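Local coordinates for protein endoglucanase E (Clostridium thermocellum, PDB 2WAO) that probably removes acetyl groups from plant cell-wall polysaccharides through its carbohydrate esterase family 2 domain, whose active site also binds cello-oligosaccharides, at residues T234-V237 and T238-N242; I11-N14 and G15-F19; V280-C283 and N284-G287. All blocks are in the same frame, centred on the assembly; numbering follows the deposited sequence.

Interaction 1 of 3, residues T234-V237 and T238-N242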
# COMPACT_ATOMS: atom_id res chain seq x y z
N THR A 234 -11.51 16.70 19.29
CA THR A 234 -11.07 15.78 20.35
C THR A 234 -11.10 14.31 19.89
O THR A 234 -10.13 13.56 20.15
CB THR A 234 -11.89 16.01 21.66
OG1 THR A 234 -11.71 17.38 22.05
CG2 THR A 234 -11.35 15.15 22.76
N LYS A 235 -12.16 13.95 19.19
CA LYS A 235 -12.38 12.61 18.67
C LYS A 235 -11.25 12.22 17.69
O LYS A 235 -10.63 11.17 17.82
CB LYS A 235 -13.73 12.55 17.97
CG LYS A 235 -14.10 11.16 17.46
CD LYS A 235 -15.53 11.07 16.83
CE LYS A 235 -16.01 9.61 16.87
NZ LYS A 235 -17.05 9.25 15.82
N PHE A 236 -11.00 13.11 16.74
CA PHE A 236 -9.95 12.91 15.74
C PHE A 236 -8.51 12.83 16.33
O PHE A 236 -7.73 11.91 16.00
CB PHE A 236 -10.04 13.98 14.63
CG PHE A 236 -9.01 13.77 13.52
CD1 PHE A 236 -9.28 12.90 12.46
CD2 PHE A 236 -7.76 14.38 13.59
CE1 PHE A 236 -8.33 12.68 11.44
CE2 PHE A 236 -6.80 14.17 12.60
CZ PHE A 236 -7.08 13.33 11.54
N VAL A 237 -8.16 13.80 17.18
CA VAL A 237 -6.86 13.84 17.78
C VAL A 237 -6.66 12.60 18.66
O VAL A 237 -5.62 11.95 18.59
CB VAL A 237 -6.65 15.14 18.56
CG1 VAL A 237 -5.37 15.05 19.46
CG2 VAL A 237 -6.51 16.32 17.54
N THR A 238 -7.67 12.25 19.45
CA THR A 238 -7.55 11.02 20.29
C THR A 238 -7.38 9.74 19.43
O THR A 238 -6.59 8.88 19.77
CB THR A 238 -8.74 10.94 21.29
OG1 THR A 238 -8.67 12.07 22.17
CG2 THR A 238 -8.66 9.66 22.13
N ALA A 239 -8.13 9.65 18.33
CA ALA A 239 -8.11 8.51 17.42
C ALA A 239 -6.72 8.41 16.79
O ALA A 239 -6.16 7.31 16.66
CB ALA A 239 -9.22 8.64 16.33
N TYR A 240 -6.16 9.56 16.37
CA TYR A 240 -4.86 9.57 15.73
C TYR A 240 -3.79 9.14 16.74
O TYR A 240 -2.97 8.27 16.44
CB TYR A 240 -4.56 10.96 15.11
CG TYR A 240 -3.61 10.89 13.91
CD1 TYR A 240 -3.97 11.41 12.67
CD2 TYR A 240 -2.33 10.31 14.01
CE1 TYR A 240 -3.14 11.36 11.56
CE2 TYR A 240 -1.48 10.22 12.88
CZ TYR A 240 -1.89 10.74 11.68
OH TYR A 240 -1.04 10.67 10.58
N LYS A 241 -3.83 9.71 17.95
CA LYS A 241 -2.94 9.29 19.04
C LYS A 241 -3.06 7.79 19.36
O LYS A 241 -2.04 7.15 19.56
CB LYS A 241 -3.16 10.14 20.30
CG LYS A 241 -2.71 11.57 20.10
CD LYS A 241 -3.01 12.44 21.30
CE LYS A 241 -2.33 13.82 21.19
NZ LYS A 241 -2.58 14.70 22.39
N ASN A 242 -4.27 7.25 19.37
CA ASN A 242 -4.50 5.82 19.61
C ASN A 242 -3.73 4.98 18.59
O ASN A 242 -3.10 3.97 18.93
CB ASN A 242 -5.99 5.50 19.44
CG ASN A 242 -6.81 5.85 20.67
OD1 ASN A 242 -6.29 6.01 21.77
ND2 ASN A 242 -8.12 5.93 20.47
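F236 and Y240, one helical turn apart, lie side by side and point the same way, both rings leaving the buried side of the helix. CZ of F236 comes in the plane of the Y240 ring, at its edge, 3.8 Å from Y240 CD1. The planes are turned 66° against each other with centroids 6.0 Å apart, an oblique pair. With CG anti to the backbone N (chi1 -177°), the F236 ring is swung to the carbonyl side of its own residue, the side on which Y240 follows.

V237 and K241 make the next pair. The extended lysine chain runs alongside the valine, K241 CE 3.7 Å from V237 CG1, and its ammonium goes on to a salt bridge with D282.

On the outer side T238 uses two donors on one carbonyl: its N lies 2.9 Å from T234 O, and its OG1 reaches T234 O at the same 2.9 Å from the opposite face of the carbonyl plane. That hydroxyl is thereby tied back to the helix's own backbone. The i to i+4 ladder continues through K235 O, F236 O and V237 O, with K241 N to V237 O nearly straight at 173°.

F226 meets F236 edge-to-face and the loop residue L180 touches the side chains of F236 and Y240, while helix 266-285 packs against this side of helix 233-250 through Y275, V276 and V279.

Interaction 2 of 3, residues I11-N14 and G15-F19. With FMT (formic acid), chain L.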
# COMPACT_ATOMS: atom_id res chain seq x y z
N ILE A 11 10.78 -18.90 -2.63
CA ILE A 11 9.86 -17.82 -3.11
C ILE A 11 9.71 -16.78 -1.98
O ILE A 11 9.50 -17.15 -0.81
CB ILE A 11 8.46 -18.39 -3.51
CG1 ILE A 11 8.61 -19.35 -4.71
CG2 ILE A 11 7.46 -17.23 -3.82
CD1 ILE A 11 7.31 -19.85 -5.26
N LEU A 12 9.82 -15.50 -2.32
CA LEU A 12 9.58 -14.46 -1.33
C LEU A 12 8.16 -13.96 -1.39
O LEU A 12 7.67 -13.57 -2.46
CB LEU A 12 10.51 -13.28 -1.56
CG LEU A 12 12.00 -13.53 -1.43
CD1 LEU A 12 12.69 -12.18 -1.54
CD2 LEU A 12 12.34 -14.26 -0.10
N TYR A 13 7.50 -13.96 -0.24
CA TYR A 13 6.11 -13.53 -0.18
C TYR A 13 6.15 -12.16 0.54
O TYR A 13 6.25 -12.10 1.76
CB TYR A 13 5.26 -14.59 0.54
CG TYR A 13 5.04 -15.84 -0.30
CD1 TYR A 13 4.05 -15.88 -1.28
CD2 TYR A 13 5.85 -16.97 -0.13
CE1 TYR A 13 3.87 -17.02 -2.09
CE2 TYR A 13 5.65 -18.13 -0.93
CZ TYR A 13 4.67 -18.14 -1.90
OH TYR A 13 4.46 -19.27 -2.70
N ASN A 14 6.14 -11.07 -0.24
CA ASN A 14 6.31 -9.72 0.28
C ASN A 14 4.98 -9.06 0.62
O ASN A 14 4.31 -8.56 -0.25
CB ASN A 14 6.99 -8.85 -0.78
CG ASN A 14 8.41 -9.29 -1.06
OD1 ASN A 14 9.12 -9.72 -0.14
ND2 ASN A 14 8.83 -9.20 -2.33
N GLY A 15 4.61 -9.07 1.89
CA GLY A 15 3.31 -8.60 2.30
C GLY A 15 2.86 -9.35 3.53
O GLY A 15 3.65 -10.14 4.15
N ARG A 16 1.63 -9.10 3.90
CA ARG A 16 0.93 -9.88 4.91
C ARG A 16 0.29 -11.08 4.24
O ARG A 16 -0.71 -10.96 3.51
CB ARG A 16 -0.11 -9.05 5.69
CG ARG A 16 0.52 -7.91 6.51
CD ARG A 16 -0.56 -7.25 7.32
NE ARG A 16 -0.07 -6.17 8.18
CZ ARG A 16 -0.86 -5.55 9.02
NH1 ARG A 16 -2.14 -5.93 9.10
NH2 ARG A 16 -0.40 -4.55 9.80
N PHE A 17 0.90 -12.25 4.44
CA PHE A 17 0.35 -13.48 3.85
C PHE A 17 -0.16 -14.42 4.96
O PHE A 17 0.41 -14.44 6.05
CB PHE A 17 1.38 -14.18 2.95
CG PHE A 17 1.57 -13.55 1.60
CD1 PHE A 17 1.02 -14.13 0.44
CD2 PHE A 17 2.36 -12.42 1.46
CE1 PHE A 17 1.22 -13.55 -0.83
CE2 PHE A 17 2.54 -11.82 0.19
CZ PHE A 17 2.00 -12.40 -0.96
N ASP A 18 -1.23 -15.17 4.65
CA ASP A 18 -1.72 -16.26 5.47
C ASP A 18 -1.26 -17.59 4.84
O ASP A 18 -1.53 -17.85 3.65
CB ASP A 18 -3.24 -16.17 5.51
CG ASP A 18 -3.92 -17.36 6.18
OD1 ASP A 18 -3.39 -17.92 7.17
OD2 ASP A 18 -5.04 -17.70 5.72
N PHE A 19 -0.58 -18.42 5.63
CA PHE A 19 -0.06 -19.70 5.10
C PHE A 19 -0.85 -20.92 5.62
O PHE A 19 -0.39 -22.06 5.50
CB PHE A 19 1.44 -19.79 5.44
CG PHE A 19 2.28 -18.74 4.75
CD1 PHE A 19 2.72 -18.93 3.45
CD2 PHE A 19 2.65 -17.55 5.41
CE1 PHE A 19 3.52 -18.00 2.79
CE2 PHE A 19 3.45 -16.58 4.75
CZ PHE A 19 3.88 -16.82 3.43
C FMT L . 8.50 -9.02 3.20
O1 FMT L . 7.33 -8.98 3.60
O2 FMT L . 9.03 -8.23 2.40
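From Y13 to F19 the backbone leaves strand 12-14, turns at G15, whose positive phi (150°) suits a residue without a side chain, and enters a short, weakly bonded strand at about 17-18, bringing three aromatic rings together. Y13 sits in the middle and is met by both phenylalanines, in different ways; its CG lies beside the backbone N and anti to the carbonyl carbon, which carries the ring between F17 and F19. Toward F17 it offers an edge: Y13 CD1 stands over the face of the F17 ring, 3.7 Å from F17 CE1, with centroids 5.2 Å apart and planes at 65°. Y13 CB lies over the same phenyl ring, 3.8 Å from its centroid and close to the normal, a CH-pi contact. Toward F19 the roles reverse. F19 presents its edge to a face of the tyrosine, its CE1 3.9 Å from Y13 CD2, and the two planes are almost perpendicular at 82°.

At the turn, G15 N donates to O1 of a formic acid molecule, probably from the crystallisation liquor, at 3.2 Å. The N14 amide is held by its ND2, which gives hydrogen bonds to N33 and E35 on strand 33-40.

P25 touches Y13 and F19, V34 touches Y13 and C27 touches F17. Together the rings form an aromatic cluster where the chain passes from one antiparallel sheet to the other, within the N-terminal beta-rich region of this family 2 carbohydrate esterase.

Interaction 3 of 3, residues V280-C283 and N284-G287. With FMT (formic acid), chain J.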
# COMPACT_ATOMS: atom_id res chain seq x y z
N VAL A 280 1.51 15.37 16.36
CA VAL A 280 2.94 15.16 16.28
C VAL A 280 3.67 15.94 17.39
O VAL A 280 4.53 15.39 18.09
CB VAL A 280 3.52 15.52 14.86
CG1 VAL A 280 5.00 15.52 14.87
CG2 VAL A 280 2.99 14.57 13.78
N ASN A 281 3.35 17.22 17.52
CA ASN A 281 3.95 18.04 18.58
C ASN A 281 3.69 17.47 19.99
O ASN A 281 4.59 17.51 20.80
CB ASN A 281 3.47 19.49 18.48
CG ASN A 281 4.09 20.23 17.30
OD1 ASN A 281 3.42 21.02 16.65
ND2 ASN A 281 5.34 19.98 17.05
N ASP A 282 2.49 16.95 20.26
CA ASP A 282 2.18 16.33 21.56
C ASP A 282 3.00 15.05 21.75
O ASP A 282 3.55 14.82 22.84
CB ASP A 282 0.69 15.93 21.66
CG ASP A 282 -0.24 17.13 21.87
OD1 ASP A 282 0.26 18.28 21.94
OD2 ASP A 282 -1.49 16.91 21.97
N CYS A 283 3.09 14.21 20.73
CA CYS A 283 3.95 13.00 20.86
C CYS A 283 5.38 13.41 21.17
O CYS A 283 6.03 12.81 22.02
CB CYS A 283 3.94 12.10 19.60
SG CYS A 283 2.31 11.29 19.33
N ASN A 284 5.88 14.45 20.47
CA ASN A 284 7.25 14.88 20.70
C ASN A 284 7.46 15.40 22.17
O ASN A 284 8.46 15.05 22.81
CB ASN A 284 7.63 15.98 19.71
CG ASN A 284 7.68 15.52 18.26
OD1 ASN A 284 7.63 16.39 17.38
ND2 ASN A 284 7.84 14.20 17.98
N ARG A 285 6.52 16.21 22.66
CA ARG A 285 6.63 16.80 24.01
C ARG A 285 6.54 15.68 25.08
O ARG A 285 7.20 15.74 26.12
CB ARG A 285 5.46 17.74 24.22
CG ARG A 285 5.76 19.17 23.81
CD ARG A 285 4.58 20.06 24.36
NE ARG A 285 3.38 19.91 23.55
CZ ARG A 285 3.18 20.56 22.40
NH1 ARG A 285 4.09 21.43 21.93
NH2 ARG A 285 2.08 20.36 21.72
N SER A 286 5.74 14.66 24.77
CA SER A 286 5.59 13.51 25.69
C SER A 286 6.81 12.57 25.72
O SER A 286 6.82 11.62 26.52
CB SER A 286 4.37 12.67 25.31
OG SER A 286 3.18 13.40 25.63
N GLY A 287 7.73 12.78 24.80
CA GLY A 287 9.04 12.18 24.82
C GLY A 287 9.41 11.34 23.60
O GLY A 287 10.50 10.72 23.61
C FMT J . 3.86 23.55 19.17
O1 FMT J . 2.65 23.41 19.36
O2 FMT J . 4.72 22.77 19.58
O HOH W 1 7.54 19.09 17.85
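The salt bridge between D282 and R285 carries the polar side of this turn: R285 NH2 donates to D282 OD1 at 2.8 Å, meeting the oxygen nearly along its C-O axis. The carboxylate lies at the edge of the guanidinium; the planes are 68° apart, and NH2 alone bonds the carboxylate, R285 NE staying 3.9 Å from D282 OD1. A bend at chi3 (-76°) folds the arginine chain back along the helix and sets the guanidinium over N281 O, which lies 3.7 Å above its centre. R285 NH1 in turn bonds O2 of a second bound formic acid at 2.8 Å. The other carboxylate oxygen of D282 is paired with K241, leaving the aspartate between two cations, which would probably favour its ionised form.

N281 and N284 are linked through a water, which accepts from N281 ND2 and donates to N284 OD1. N284 ND2 reaches the carbonyls of D288 and V291, tying the helix to the chain that follows it.

V280 lies alongside N284, with V280 CG1 3.7 Å from N284 OD1; the apolar packing lies beyond, V280 on F293 and C283 on V291.

In the last turn S286 N bonds D282 O at 2.9 Å, and G287, with positive phi (122°), sends its N weakly to C283 O and also to N284 O. This is a Schellman motif, ending helix 266-285 just before strand 291-295 of a beta-alpha-beta unit in the parallel sheet of the SGNH-hydrolase domain.

Interactions 1 and 3 are neighbours on adjoining helices, with centres about 14 Å apart, and they touch directly: K241 NZ and D282 OD2 are 2.5 Å apart in a salt bridge, which joins the partner of V237 to the partner of R285. Interaction 2 stands apart, in the N-terminal family region, its centre about 32 Å from that of interaction 1 and about 35 Å from that of interaction 3. The F236 side chain of interaction 1 is about 14 Å from a bound glucose unit, and F236 does not line the pocket, which includes S131, W265, D308 and H310; W265 directly precedes helix 266-285, on whose far end interaction 3 lies.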